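Local coordinates for lysyl oxidase (Pichia pastoris, PDB 1W7C), which probably oxidises primary amines, peptidyl lysine among them, to aldehydes by means of a copper ion and a topaquinone cofactor, at residues Ser38-Thr43 against Thr111-Leu116; Phe97-Val102 against Ser117-Asn122; Ser144-Asn149 against Phe209-Asp214; Ile154-Leu159 against Pro166-Gly171. All coordinates share one frame; numbering follows the deposited sequence.

Contact 1 of 4, residues Ser38-Thr43 against Thr111-Leu116; sequences STYNIT and TTIEPL. With NAG (2-acetamido-2-deoxy-beta-D-glucopyranose), chain Q.
Ile113 of strand 112-115 meets Thr39 and Tyr40 where helix 26-39 ends, so the contact joins a helix to the antiparallel sheet against which it lies, in the N2 domain of a copper amine oxidase. The tight part is small and centres on the isoleucine. Its CD1 approaches Thr39 tip to tip and comes to 3.6 Å from Thr39 OG1, with CB and CG2 of the same threonine only slightly farther. That hydroxyl makes no polar demand on the strand, because it is hydrogen-bonded to Leu35 O one turn back in the helix. The other branch of the isoleucine, CG2, lies 3.5 Å from Tyr40 OH, the phenol and the isoleucine running antiparallel, side by side. A beta-branched residue suits this place because it sends one branch to each neighbour. Leu35 and Leu100 also touch Ile113, while Phe89 meets the Tyr40 ring edge-to-face.

The loose side begins immediately after Tyr40, the first residue to leave helical geometry. The chain turns away from the strand, and Asn41 carries a sugar, with Asn41 ND2 bonded to C1 of N-acetylglucosamine at 1.4 Å. Back at the packed end, Thr39 CG2 sits over the centre of the Tyr40 ring, 3.7 Å above its plane.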
# COMPACT_ATOMS: atom_id res chain seq x y z
N SER A 38 -16.85 -49.28 -8.73
CA SER A 38 -16.76 -50.73 -8.63
C SER A 38 -16.72 -51.20 -7.16
O SER A 38 -17.02 -52.33 -6.85
CB SER A 38 -15.58 -51.28 -9.45
OG SER A 38 -14.35 -50.94 -8.87
N THR A 39 -16.39 -50.29 -6.25
CA THR A 39 -16.22 -50.61 -4.84
C THR A 39 -17.50 -50.39 -4.02
O THR A 39 -17.80 -51.14 -3.09
CB THR A 39 -15.07 -49.75 -4.27
OG1 THR A 39 -13.85 -50.05 -4.98
CG2 THR A 39 -14.80 -50.12 -2.81
N TYR A 40 -18.23 -49.34 -4.38
CA TYR A 40 -19.45 -48.93 -3.69
C TYR A 40 -20.58 -48.82 -4.70
O TYR A 40 -20.34 -48.76 -5.91
CB TYR A 40 -19.24 -47.55 -3.02
CG TYR A 40 -18.01 -47.46 -2.15
CD1 TYR A 40 -16.93 -46.68 -2.52
CD2 TYR A 40 -17.93 -48.12 -0.96
CE1 TYR A 40 -15.80 -46.59 -1.73
CE2 TYR A 40 -16.80 -48.05 -0.17
CZ TYR A 40 -15.75 -47.26 -0.55
OH TYR A 40 -14.64 -47.17 0.24
N ASN A 41 -21.82 -48.81 -4.21
CA ASN A 41 -22.97 -48.49 -5.05
C ASN A 41 -23.08 -46.99 -5.16
O ASN A 41 -23.59 -46.32 -4.24
CB ASN A 41 -24.22 -49.09 -4.38
CG ASN A 41 -25.47 -49.02 -5.24
OD1 ASN A 41 -25.55 -48.27 -6.22
ND2 ASN A 41 -26.48 -49.82 -4.85
N ILE A 42 -22.58 -46.45 -6.27
CA ILE A 42 -22.56 -45.01 -6.51
C ILE A 42 -23.68 -44.65 -7.47
O ILE A 42 -23.81 -45.24 -8.56
CB ILE A 42 -21.17 -44.59 -7.10
CG1 ILE A 42 -20.02 -44.92 -6.14
CG2 ILE A 42 -21.18 -43.12 -7.50
CD1 ILE A 42 -20.11 -44.27 -4.78
N THR A 43 -24.48 -43.66 -7.06
CA THR A 43 -25.54 -43.09 -7.86
C THR A 43 -25.03 -41.80 -8.52
O THR A 43 -24.29 -41.02 -7.88
CB THR A 43 -26.74 -42.79 -6.94
OG1 THR A 43 -27.20 -44.01 -6.36
CG2 THR A 43 -27.92 -42.21 -7.72
N THR A 111 -3.22 -50.50 -5.24
CA THR A 111 -4.12 -49.40 -4.91
C THR A 111 -5.15 -49.81 -3.89
O THR A 111 -5.78 -50.87 -4.01
CB THR A 111 -4.84 -48.90 -6.15
OG1 THR A 111 -3.87 -48.52 -7.12
CG2 THR A 111 -5.65 -47.64 -5.88
N THR A 112 -5.36 -48.94 -2.92
CA THR A 112 -6.38 -49.12 -1.91
C THR A 112 -7.25 -47.89 -1.76
O THR A 112 -6.93 -46.80 -2.24
CB THR A 112 -5.75 -49.45 -0.55
OG1 THR A 112 -4.93 -48.36 -0.11
CG2 THR A 112 -4.79 -50.67 -0.65
N ILE A 113 -8.35 -48.10 -1.06
CA ILE A 113 -9.22 -47.03 -0.60
C ILE A 113 -9.32 -47.10 0.91
O ILE A 113 -9.70 -48.13 1.46
CB ILE A 113 -10.62 -47.17 -1.21
CG1 ILE A 113 -10.54 -47.25 -2.75
CG2 ILE A 113 -11.51 -46.03 -0.73
CD1 ILE A 113 -11.88 -47.52 -3.43
N GLU A 114 -8.95 -46.00 1.58
CA GLU A 114 -8.91 -45.95 3.04
C GLU A 114 -9.56 -44.68 3.54
O GLU A 114 -9.47 -43.65 2.89
CB GLU A 114 -7.46 -45.95 3.54
CG GLU A 114 -6.59 -47.10 3.04
CD GLU A 114 -5.12 -46.88 3.35
OE1 GLU A 114 -4.78 -45.83 3.95
OE2 GLU A 114 -4.30 -47.75 2.99
N PRO A 115 -10.16 -44.70 4.73
CA PRO A 115 -10.56 -43.46 5.38
C PRO A 115 -9.38 -42.49 5.49
O PRO A 115 -8.26 -42.88 5.76
CB PRO A 115 -11.06 -43.92 6.76
CG PRO A 115 -11.39 -45.34 6.62
CD PRO A 115 -10.46 -45.88 5.57
N LEU A 116 -9.67 -41.22 5.26
CA LEU A 116 -8.67 -40.16 5.23
C LEU A 116 -9.02 -39.07 6.22
O LEU A 116 -10.10 -38.46 6.12
CB LEU A 116 -8.60 -39.57 3.82
CG LEU A 116 -7.65 -38.43 3.58
CD1 LEU A 116 -6.22 -38.78 3.93
CD2 LEU A 116 -7.75 -38.02 2.12
C1 NAG Q . -27.75 -49.61 -5.50
C2 NAG Q . -28.36 -51.01 -5.40
C3 NAG Q . -29.78 -51.00 -5.94
C4 NAG Q . -30.61 -49.88 -5.33
C5 NAG Q . -29.85 -48.55 -5.35
C6 NAG Q . -30.61 -47.50 -4.55
C7 NAG Q . -27.26 -53.19 -5.77
C8 NAG Q . -26.44 -54.00 -6.74
N2 NAG Q . -27.56 -51.95 -6.17
O3 NAG Q . -30.41 -52.24 -5.67
O4 NAG Q . -31.81 -49.75 -6.06
O5 NAG Q . -28.57 -48.71 -4.78
O6 NAG Q . -29.84 -46.33 -4.45
O7 NAG Q . -27.61 -53.69 -4.70

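Contact 2 of 4, residues Phe97-Val102 against Ser117-Asn122; sequences FEELKV and SFYNTN. With NAG (2-acetamido-2-deoxy-beta-D-glucopyranose), chain B.
A type I beta turn, Ser117-Asn120, follows strand 112-115 and presents Tyr119 and Asn120 to Glu99 of strand 96-103. The buried carboxylate is shared out oxygen by oxygen. Tyr119 OH donates to Glu99 OE1 at 2.6 Å, meeting it well above the carboxylate plane. Asn120 ND2 gives a hydrogen bond of 3.0 Å to Glu99 OE2, nearly straight at 168° and lying in the plane of its own amide. A water donates to both Glu99 OE2 and Asn120 OD1, closing a small bridge. Arg84 completes the site with a salt bridge to Glu99 OE1, which probably helps to keep the acid ionised. A leucine here in place of Glu99 would probably leave Arg84 without this countercharge and the Tyr119 hydroxyl and Asn120 amide without this acceptor. Phe118 holds CG between backbone N and carbonyl carbon (chi1 70°), which directs its ring toward the glycan: one face meets C5 of the N-acetylglucosamine of chain B, and Tyr119 CD2 lies over the other. Within the antiparallel sheet, strand 96-103 runs beside strands 82-89, 112-115 and 126-128. Val86 of strand 82-89 touches Glu99, and Leu61 of strand 53-61 touches Tyr119.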
# COMPACT_ATOMS: atom_id res chain seq x y z
N PHE A 97 -20.81 -37.54 4.96
CA PHE A 97 -19.76 -37.45 3.95
C PHE A 97 -18.51 -38.11 4.52
O PHE A 97 -18.23 -37.96 5.70
CB PHE A 97 -19.47 -35.98 3.60
CG PHE A 97 -20.64 -35.24 3.03
CD1 PHE A 97 -21.64 -34.75 3.86
CD2 PHE A 97 -20.76 -35.08 1.66
CE1 PHE A 97 -22.74 -34.12 3.30
CE2 PHE A 97 -21.82 -34.41 1.12
CZ PHE A 97 -22.83 -33.96 1.93
N GLU A 98 -17.76 -38.82 3.68
CA GLU A 98 -16.50 -39.36 4.12
C GLU A 98 -15.40 -39.03 3.14
O GLU A 98 -15.57 -39.12 1.92
CB GLU A 98 -16.56 -40.87 4.40
CG GLU A 98 -15.31 -41.34 5.17
CD GLU A 98 -15.41 -42.73 5.75
OE1 GLU A 98 -16.26 -43.51 5.29
OE2 GLU A 98 -14.56 -43.06 6.63
N GLU A 99 -14.26 -38.63 3.70
CA GLU A 99 -13.05 -38.41 2.93
C GLU A 99 -12.30 -39.75 2.89
O GLU A 99 -12.12 -40.41 3.94
CB GLU A 99 -12.21 -37.31 3.59
CG GLU A 99 -13.00 -36.02 3.81
CD GLU A 99 -12.16 -34.85 4.27
OE1 GLU A 99 -11.34 -34.36 3.44
OE2 GLU A 99 -12.33 -34.45 5.42
N LEU A 100 -11.88 -40.11 1.68
CA LEU A 100 -11.21 -41.35 1.40
C LEU A 100 -9.96 -41.08 0.56
O LEU A 100 -9.99 -40.28 -0.37
CB LEU A 100 -12.14 -42.30 0.62
CG LEU A 100 -13.48 -42.64 1.30
CD1 LEU A 100 -14.35 -43.38 0.30
CD2 LEU A 100 -13.32 -43.42 2.57
N LYS A 101 -8.87 -41.76 0.91
CA LYS A 101 -7.63 -41.74 0.14
C LYS A 101 -7.67 -42.89 -0.86
O LYS A 101 -7.94 -44.03 -0.47
CB LYS A 101 -6.43 -41.90 1.07
CG LYS A 101 -5.06 -41.97 0.36
CD LYS A 101 -3.95 -42.05 1.41
CE LYS A 101 -2.77 -42.90 0.97
NZ LYS A 101 -1.57 -42.66 1.84
N VAL A 102 -7.42 -42.56 -2.12
CA VAL A 102 -7.34 -43.58 -3.19
C VAL A 102 -5.96 -43.50 -3.79
O VAL A 102 -5.57 -42.49 -4.35
CB VAL A 102 -8.40 -43.40 -4.28
CG1 VAL A 102 -8.29 -44.54 -5.29
CG2 VAL A 102 -9.82 -43.33 -3.68
N SER A 117 -8.13 -38.84 7.18
CA SER A 117 -8.39 -37.89 8.24
C SER A 117 -7.17 -37.23 8.86
O SER A 117 -7.33 -36.43 9.78
CB SER A 117 -9.18 -38.56 9.37
OG SER A 117 -8.39 -39.55 9.99
N PHE A 118 -5.96 -37.49 8.35
CA PHE A 118 -4.78 -37.07 9.09
C PHE A 118 -4.70 -35.54 9.26
O PHE A 118 -4.09 -35.06 10.21
CB PHE A 118 -3.48 -37.67 8.52
CG PHE A 118 -3.05 -37.13 7.17
CD1 PHE A 118 -2.36 -35.93 7.11
CD2 PHE A 118 -3.25 -37.83 5.98
CE1 PHE A 118 -1.92 -35.42 5.90
CE2 PHE A 118 -2.83 -37.31 4.76
CZ PHE A 118 -2.15 -36.11 4.73
N TYR A 119 -5.20 -34.79 8.28
CA TYR A 119 -5.16 -33.33 8.29
C TYR A 119 -6.36 -32.70 9.00
O TYR A 119 -6.45 -31.48 9.09
CB TYR A 119 -5.02 -32.75 6.86
CG TYR A 119 -6.02 -33.33 5.91
CD1 TYR A 119 -7.38 -33.00 6.00
CD2 TYR A 119 -5.63 -34.27 4.98
CE1 TYR A 119 -8.32 -33.59 5.16
CE2 TYR A 119 -6.54 -34.88 4.17
CZ TYR A 119 -7.90 -34.54 4.25
OH TYR A 119 -8.81 -35.13 3.37
N ASN A 120 -7.31 -33.53 9.46
CA ASN A 120 -8.44 -33.06 10.24
C ASN A 120 -8.09 -33.12 11.70
O ASN A 120 -7.83 -34.20 12.24
CB ASN A 120 -9.67 -33.91 9.96
CG ASN A 120 -10.21 -33.67 8.56
OD1 ASN A 120 -10.03 -32.59 7.99
ND2 ASN A 120 -10.87 -34.70 7.98
N THR A 121 -8.08 -31.96 12.36
CA THR A 121 -7.73 -31.92 13.76
C THR A 121 -8.72 -32.67 14.63
O THR A 121 -8.36 -33.12 15.72
CB THR A 121 -7.63 -30.48 14.29
OG1 THR A 121 -8.88 -29.81 14.14
CG2 THR A 121 -6.59 -29.66 13.55
N ASN A 122 -9.93 -32.87 14.15
CA ASN A 122 -10.95 -33.56 14.95
C ASN A 122 -10.86 -35.09 14.83
O ASN A 122 -11.62 -35.80 15.46
CB ASN A 122 -12.36 -33.04 14.63
CG ASN A 122 -12.95 -33.62 13.34
OD1 ASN A 122 -12.29 -34.31 12.58
ND2 ASN A 122 -14.22 -33.32 13.11
C1 NAG B . 1.69 -37.79 5.44
C2 NAG B . 1.54 -39.31 5.18
C3 NAG B . 0.43 -39.99 5.99
C4 NAG B . 0.48 -39.53 7.45
C5 NAG B . 0.62 -38.01 7.48
C6 NAG B . 0.65 -37.44 8.88
C7 NAG B . 2.13 -40.24 3.00
C8 NAG B . 1.81 -40.34 1.53
N2 NAG B . 1.30 -39.51 3.74
O3 NAG B . 0.56 -41.40 5.89
O4 NAG B . -0.73 -39.81 8.15
O5 NAG B . 1.79 -37.58 6.83
O6 NAG B . 1.84 -37.88 9.47
O7 NAG B . 3.11 -40.83 3.45
O HOH W 1 -11.42 -31.86 5.64

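Contact 3 of 4, residues Ser144-Asn149 against Phe209-Asp214; sequences SFLNKN and FFFKFD. With NAG (2-acetamido-2-deoxy-beta-D-glucopyranose), chain R.
Phe145 and Leu146, adjacent on helix 136-150, press on Phe213 and Phe211 of strand 209-214. Phe145 and Phe213 overlap while pointing opposite ways: Phe145 CE2 comes 3.5 Å from Phe213 CB, and Phe145 CD2 stands over one face of the Phe213 ring. The two rings are inclined at 41° with their centroids 5.3 Å apart. Leu146 CD2 reaches both rings, 3.5 Å from Phe211 CE1 and 4.0 Å from Phe213 CE2, and its other methyl, CD1, also lies against Phe211. A branched aliphatic side chain fits between rings two residues apart, whereas the broad phenylalanines fill the gap from strand to helix. Phe213 holds CG between its backbone N and carbonyl carbon (chi1 60°), a setting that puts the ring within reach of both helix residues.

The second shell begins with Asn149. Its ND2 lies over a face of the Phe145 ring, offset toward the rim, and donates an almost straight 3.0 Å bond to Phe145 O. That oxygen also accepts Asn149 N, the two donors arriving from opposite faces of the carbonyl plane. On the same helix, Asn147 ND2 donates to O7 of N-acetylglucosamine.

Strand 209-214 is the middle one of five antiparallel strands, between 187-195 and 224-230. The local helix axis passes 11.1 Å from that of the strand at 118°, and helix 153-163 covers Phe209 at the segment's other end.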
# COMPACT_ATOMS: atom_id res chain seq x y z
N SER A 144 -36.66 -26.58 -2.76
CA SER A 144 -37.98 -27.20 -2.92
C SER A 144 -38.85 -26.99 -1.69
O SER A 144 -40.04 -26.68 -1.80
CB SER A 144 -37.83 -28.70 -3.19
OG SER A 144 -39.08 -29.28 -3.53
N PHE A 145 -38.23 -27.10 -0.52
CA PHE A 145 -38.94 -26.89 0.74
C PHE A 145 -39.43 -25.43 0.83
O PHE A 145 -40.57 -25.17 1.23
CB PHE A 145 -38.04 -27.25 1.93
CG PHE A 145 -38.54 -26.73 3.24
CD1 PHE A 145 -39.51 -27.44 3.96
CD2 PHE A 145 -38.08 -25.53 3.76
CE1 PHE A 145 -40.00 -26.94 5.17
CE2 PHE A 145 -38.58 -25.02 4.97
CZ PHE A 145 -39.52 -25.73 5.67
N LEU A 146 -38.57 -24.48 0.49
CA LEU A 146 -38.99 -23.10 0.56
C LEU A 146 -40.12 -22.81 -0.42
O LEU A 146 -41.07 -22.13 -0.06
CB LEU A 146 -37.80 -22.16 0.32
CG LEU A 146 -36.79 -22.08 1.47
CD1 LEU A 146 -35.74 -21.05 1.13
CD2 LEU A 146 -37.46 -21.73 2.77
N ASN A 147 -40.06 -23.34 -1.62
CA ASN A 147 -41.14 -23.14 -2.59
C ASN A 147 -42.46 -23.73 -2.09
O ASN A 147 -43.52 -23.13 -2.23
CB ASN A 147 -40.76 -23.73 -3.93
CG ASN A 147 -41.80 -23.45 -5.01
OD1 ASN A 147 -42.03 -22.28 -5.39
ND2 ASN A 147 -42.43 -24.51 -5.50
N LYS A 148 -42.38 -24.90 -1.45
CA LYS A 148 -43.54 -25.58 -0.87
C LYS A 148 -44.25 -24.71 0.18
O LYS A 148 -45.47 -24.68 0.26
CB LYS A 148 -43.12 -26.93 -0.27
CG LYS A 148 -44.25 -27.83 0.21
CD LYS A 148 -43.71 -29.22 0.59
CE LYS A 148 -44.84 -30.18 1.01
NZ LYS A 148 -44.45 -31.61 0.80
N ASN A 149 -43.47 -23.98 0.97
CA ASN A 149 -44.03 -23.11 2.00
C ASN A 149 -44.40 -21.70 1.53
O ASN A 149 -45.43 -21.15 1.94
CB ASN A 149 -43.05 -23.02 3.18
CG ASN A 149 -43.11 -24.24 4.05
OD1 ASN A 149 -43.81 -24.25 5.07
ND2 ASN A 149 -42.41 -25.30 3.65
N PHE A 209 -38.12 -9.08 4.10
CA PHE A 209 -38.96 -10.20 4.54
C PHE A 209 -38.06 -11.37 4.90
O PHE A 209 -37.26 -11.81 4.09
CB PHE A 209 -39.92 -10.62 3.44
CG PHE A 209 -40.87 -11.68 3.88
CD1 PHE A 209 -41.98 -11.35 4.60
CD2 PHE A 209 -40.58 -13.02 3.67
CE1 PHE A 209 -42.83 -12.32 5.03
CE2 PHE A 209 -41.44 -14.01 4.13
CZ PHE A 209 -42.56 -13.65 4.81
N PHE A 210 -38.18 -11.87 6.12
CA PHE A 210 -37.32 -12.93 6.64
C PHE A 210 -38.13 -14.13 7.12
O PHE A 210 -39.33 -14.03 7.40
CB PHE A 210 -36.47 -12.40 7.80
CG PHE A 210 -35.71 -11.13 7.46
CD1 PHE A 210 -36.20 -9.89 7.87
CD2 PHE A 210 -34.57 -11.17 6.66
CE1 PHE A 210 -35.53 -8.74 7.51
CE2 PHE A 210 -33.89 -10.01 6.33
CZ PHE A 210 -34.37 -8.80 6.73
N PHE A 211 -37.45 -15.25 7.27
CA PHE A 211 -38.05 -16.45 7.77
C PHE A 211 -37.00 -17.36 8.40
O PHE A 211 -35.80 -17.16 8.23
CB PHE A 211 -38.83 -17.20 6.66
CG PHE A 211 -38.06 -17.36 5.39
CD1 PHE A 211 -37.23 -18.46 5.20
CD2 PHE A 211 -38.18 -16.44 4.37
CE1 PHE A 211 -36.49 -18.60 4.02
CE2 PHE A 211 -37.46 -16.57 3.20
CZ PHE A 211 -36.63 -17.66 3.01
N LYS A 212 -37.49 -18.35 9.12
CA LYS A 212 -36.67 -19.30 9.85
C LYS A 212 -37.32 -20.66 9.74
O LYS A 212 -38.53 -20.78 9.94
CB LYS A 212 -36.53 -18.92 11.32
CG LYS A 212 -35.56 -19.79 12.12
CD LYS A 212 -35.68 -19.53 13.61
CE LYS A 212 -34.72 -20.38 14.41
NZ LYS A 212 -34.86 -20.24 15.88
N PHE A 213 -36.53 -21.68 9.44
CA PHE A 213 -37.04 -23.04 9.30
C PHE A 213 -36.14 -24.06 9.98
O PHE A 213 -34.97 -23.83 10.22
CB PHE A 213 -37.30 -23.40 7.83
CG PHE A 213 -36.09 -23.32 6.93
CD1 PHE A 213 -35.39 -24.46 6.60
CD2 PHE A 213 -35.68 -22.10 6.37
CE1 PHE A 213 -34.31 -24.40 5.73
CE2 PHE A 213 -34.58 -22.04 5.51
CZ PHE A 213 -33.90 -23.18 5.19
N ASP A 214 -36.77 -25.15 10.37
CA ASP A 214 -36.12 -26.32 10.91
C ASP A 214 -35.97 -27.33 9.78
O ASP A 214 -36.97 -27.74 9.14
CB ASP A 214 -36.96 -26.92 12.03
CG ASP A 214 -36.26 -28.05 12.71
OD1 ASP A 214 -35.94 -29.02 12.04
OD2 ASP A 214 -36.03 -28.08 13.93
C1 NAG R . -46.39 -21.06 -7.57
C2 NAG R . -45.77 -21.97 -8.66
C3 NAG R . -46.35 -21.67 -10.05
C4 NAG R . -47.87 -21.65 -9.98
C5 NAG R . -48.35 -20.75 -8.84
C6 NAG R . -49.88 -20.77 -8.77
C7 NAG R . -43.44 -22.77 -8.49
C8 NAG R . -41.99 -22.41 -8.72
N2 NAG R . -44.33 -21.79 -8.69
O3 NAG R . -45.95 -22.64 -11.00
O4 NAG R . -48.42 -21.20 -11.20
O5 NAG R . -47.80 -21.18 -7.61
O6 NAG R . -50.30 -20.65 -7.44
O7 NAG R . -43.73 -23.91 -8.12

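Contact 4 of 4, residues Ile154-Leu159 against Pro166-Gly171; sequences IMRDVL and PYEDMG. With NAG (2-acetamido-2-deoxy-beta-D-glucopyranose), chain R.
Helix 153-163 and the short 3-10 turn 167-169, which leads into strand 170-180, come closest at Arg156 and Tyr167, whose CA atoms are 6.0 Å apart. No direct backbone bond spans the gap. A water does so instead, donating to Arg156 O and accepting from Tyr167 N. The turn itself is closed by Asp169 N bonding to Pro166 O at 2.9 Å.

Among the side chains, Arg156 grips Glu168 end-on with two nitrogens. Arg156 NH1 reaches the syn lone pair of Glu168 OE1 at 2.8 Å, and Arg156 NH2 reaches Glu168 OE2 at 2.9 Å. Both oxygens lie near the guanidinium plane, although the two flat groups are turned 33° from each other. A bend at chi3 (63°) in the arginine swings the guanidinium across to the glutamate. The bridging water lies over one guanidinium face; the opposite face carries N-acetylglucosamine, with C5 toward the rim. NH1 also bonds to OD1 of the glycosylated Asn151. Deeper in, apolar groups take over: Leu159 lies alongside Tyr167, with Leu159 CD1 at 3.8 Å from Tyr167 CD1, and Leu159 CB meets Met170 CE at 4.1 Å. The Tyr167 hydroxyl bonds to Asn147 OD1.

An alanine in place of Arg156 would probably leave Glu168 without its mate and the sugar without the flat group beneath it. The chemistry is thus divided by depth: an ion pair held by two hydrogen bonds beside the glycan, and leucine and methionine within, where polar groups would need partners.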
# COMPACT_ATOMS: atom_id res chain seq x y z
N ILE A 154 -51.97 -18.43 0.50
CA ILE A 154 -51.82 -17.43 1.57
C ILE A 154 -50.46 -16.72 1.50
O ILE A 154 -50.41 -15.50 1.55
CB ILE A 154 -52.04 -18.06 2.96
CG1 ILE A 154 -53.52 -18.44 3.14
CG2 ILE A 154 -51.65 -17.07 4.08
CD1 ILE A 154 -53.79 -19.37 4.31
N MET A 155 -49.37 -17.47 1.38
CA MET A 155 -48.06 -16.82 1.36
C MET A 155 -47.82 -16.00 0.10
O MET A 155 -47.12 -15.00 0.17
CB MET A 155 -46.92 -17.81 1.62
CG MET A 155 -46.78 -18.20 3.08
SD MET A 155 -46.65 -16.78 4.23
CE MET A 155 -45.15 -15.98 3.62
N ARG A 156 -48.41 -16.38 -1.03
CA ARG A 156 -48.31 -15.55 -2.24
C ARG A 156 -48.93 -14.18 -1.97
O ARG A 156 -48.37 -13.15 -2.34
CB ARG A 156 -48.99 -16.23 -3.43
CG ARG A 156 -48.25 -17.41 -4.01
CD ARG A 156 -49.03 -18.11 -5.13
NE ARG A 156 -49.23 -17.20 -6.26
CZ ARG A 156 -48.32 -16.94 -7.18
NH1 ARG A 156 -47.15 -17.54 -7.16
NH2 ARG A 156 -48.60 -16.08 -8.15
N ASP A 157 -50.08 -14.17 -1.29
CA ASP A 157 -50.77 -12.93 -0.94
C ASP A 157 -49.97 -12.10 0.07
O ASP A 157 -49.84 -10.90 -0.09
CB ASP A 157 -52.19 -13.22 -0.41
CG ASP A 157 -53.11 -12.02 -0.55
OD1 ASP A 157 -53.42 -11.38 0.48
OD2 ASP A 157 -53.57 -11.65 -1.65
N VAL A 158 -49.43 -12.75 1.10
CA VAL A 158 -48.59 -12.09 2.10
C VAL A 158 -47.38 -11.44 1.44
O VAL A 158 -47.09 -10.25 1.65
CB VAL A 158 -48.08 -13.10 3.18
CG1 VAL A 158 -46.98 -12.48 4.03
CG2 VAL A 158 -49.24 -13.56 4.07
N LEU A 159 -46.67 -12.21 0.62
CA LEU A 159 -45.46 -11.70 -0.01
C LEU A 159 -45.76 -10.51 -0.94
O LEU A 159 -45.06 -9.51 -0.89
CB LEU A 159 -44.74 -12.80 -0.76
CG LEU A 159 -44.10 -13.90 0.10
CD1 LEU A 159 -43.69 -15.07 -0.81
CD2 LEU A 159 -42.90 -13.37 0.90
N PRO A 166 -45.33 -9.92 -7.18
CA PRO A 166 -45.73 -11.31 -6.92
C PRO A 166 -44.52 -12.22 -6.72
O PRO A 166 -43.37 -11.86 -7.03
CB PRO A 166 -46.51 -11.69 -8.18
CG PRO A 166 -45.97 -10.83 -9.23
CD PRO A 166 -45.61 -9.52 -8.57
N TYR A 167 -44.78 -13.40 -6.19
CA TYR A 167 -43.77 -14.41 -5.94
C TYR A 167 -42.84 -14.67 -7.13
O TYR A 167 -41.64 -14.84 -6.93
CB TYR A 167 -44.45 -15.70 -5.53
CG TYR A 167 -43.54 -16.87 -5.19
CD1 TYR A 167 -42.79 -16.88 -4.02
CD2 TYR A 167 -43.47 -17.98 -6.02
CE1 TYR A 167 -41.99 -17.96 -3.68
CE2 TYR A 167 -42.68 -19.07 -5.69
CZ TYR A 167 -41.94 -19.05 -4.52
OH TYR A 167 -41.17 -20.13 -4.18
N GLU A 168 -43.38 -14.64 -8.36
CA GLU A 168 -42.60 -14.93 -9.56
C GLU A 168 -41.47 -13.90 -9.77
O GLU A 168 -40.51 -14.17 -10.49
CB GLU A 168 -43.49 -14.91 -10.81
CG GLU A 168 -44.37 -16.13 -11.00
CD GLU A 168 -45.37 -16.33 -9.88
OE1 GLU A 168 -45.40 -17.46 -9.34
OE2 GLU A 168 -46.10 -15.36 -9.54
N ASP A 169 -41.63 -12.72 -9.18
CA ASP A 169 -40.71 -11.60 -9.41
C ASP A 169 -39.68 -11.44 -8.29
O ASP A 169 -38.95 -10.46 -8.28
CB ASP A 169 -41.52 -10.29 -9.54
CG ASP A 169 -42.36 -10.24 -10.77
OD1 ASP A 169 -42.25 -11.15 -11.60
OD2 ASP A 169 -43.16 -9.32 -10.98
N MET A 170 -39.63 -12.39 -7.36
CA MET A 170 -38.64 -12.39 -6.29
C MET A 170 -37.98 -13.76 -6.20
O MET A 170 -38.43 -14.75 -6.79
CB MET A 170 -39.30 -11.97 -4.96
CG MET A 170 -40.19 -13.04 -4.33
SD MET A 170 -41.09 -12.49 -2.90
CE MET A 170 -42.22 -11.26 -3.64
N GLY A 171 -36.91 -13.81 -5.42
CA GLY A 171 -36.21 -15.04 -5.16
C GLY A 171 -35.90 -15.15 -3.69
O GLY A 171 -35.29 -14.26 -3.08
C1 NAG R . -46.39 -21.06 -7.57
C2 NAG R . -45.77 -21.97 -8.66
C3 NAG R . -46.35 -21.67 -10.05
C4 NAG R . -47.87 -21.65 -9.98
C5 NAG R . -48.35 -20.75 -8.84
C6 NAG R . -49.88 -20.77 -8.77
C7 NAG R . -43.44 -22.77 -8.49
C8 NAG R . -41.99 -22.41 -8.72
N2 NAG R . -44.33 -21.79 -8.69
O3 NAG R . -45.95 -22.64 -11.00
O4 NAG R . -48.42 -21.20 -11.20
O5 NAG R . -47.80 -21.18 -7.61
O6 NAG R . -50.30 -20.65 -7.44
O7 NAG R . -43.73 -23.91 -8.12
O HOH W 2 -47.40 -13.58 -4.89

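In the fold
The contacts form two pairs in the smaller N-terminal part of the chain. Contacts 1 and 2, centres 13 Å apart, share a sheet: strands 112-115 and 96-103 are neighbours, joined by a probable backbone hydrogen bond, Glu114 O to Lys101 N, 2.8 Å. Contacts 3 and 4, centres 12 Å apart, share the sheet containing strands 170-180 and 209-214; contact 4 is nested in the loop that contact 3 closes, and both touch the same N-acetylglucosamine. The nearest atoms of contacts 2 and 3 are about 15 Å apart. Contacts 1, 3 and 4 lie away from the copper and topaquinone site. The Tyr119 side chain of contact 2 is about 14 Å from a calcium ion.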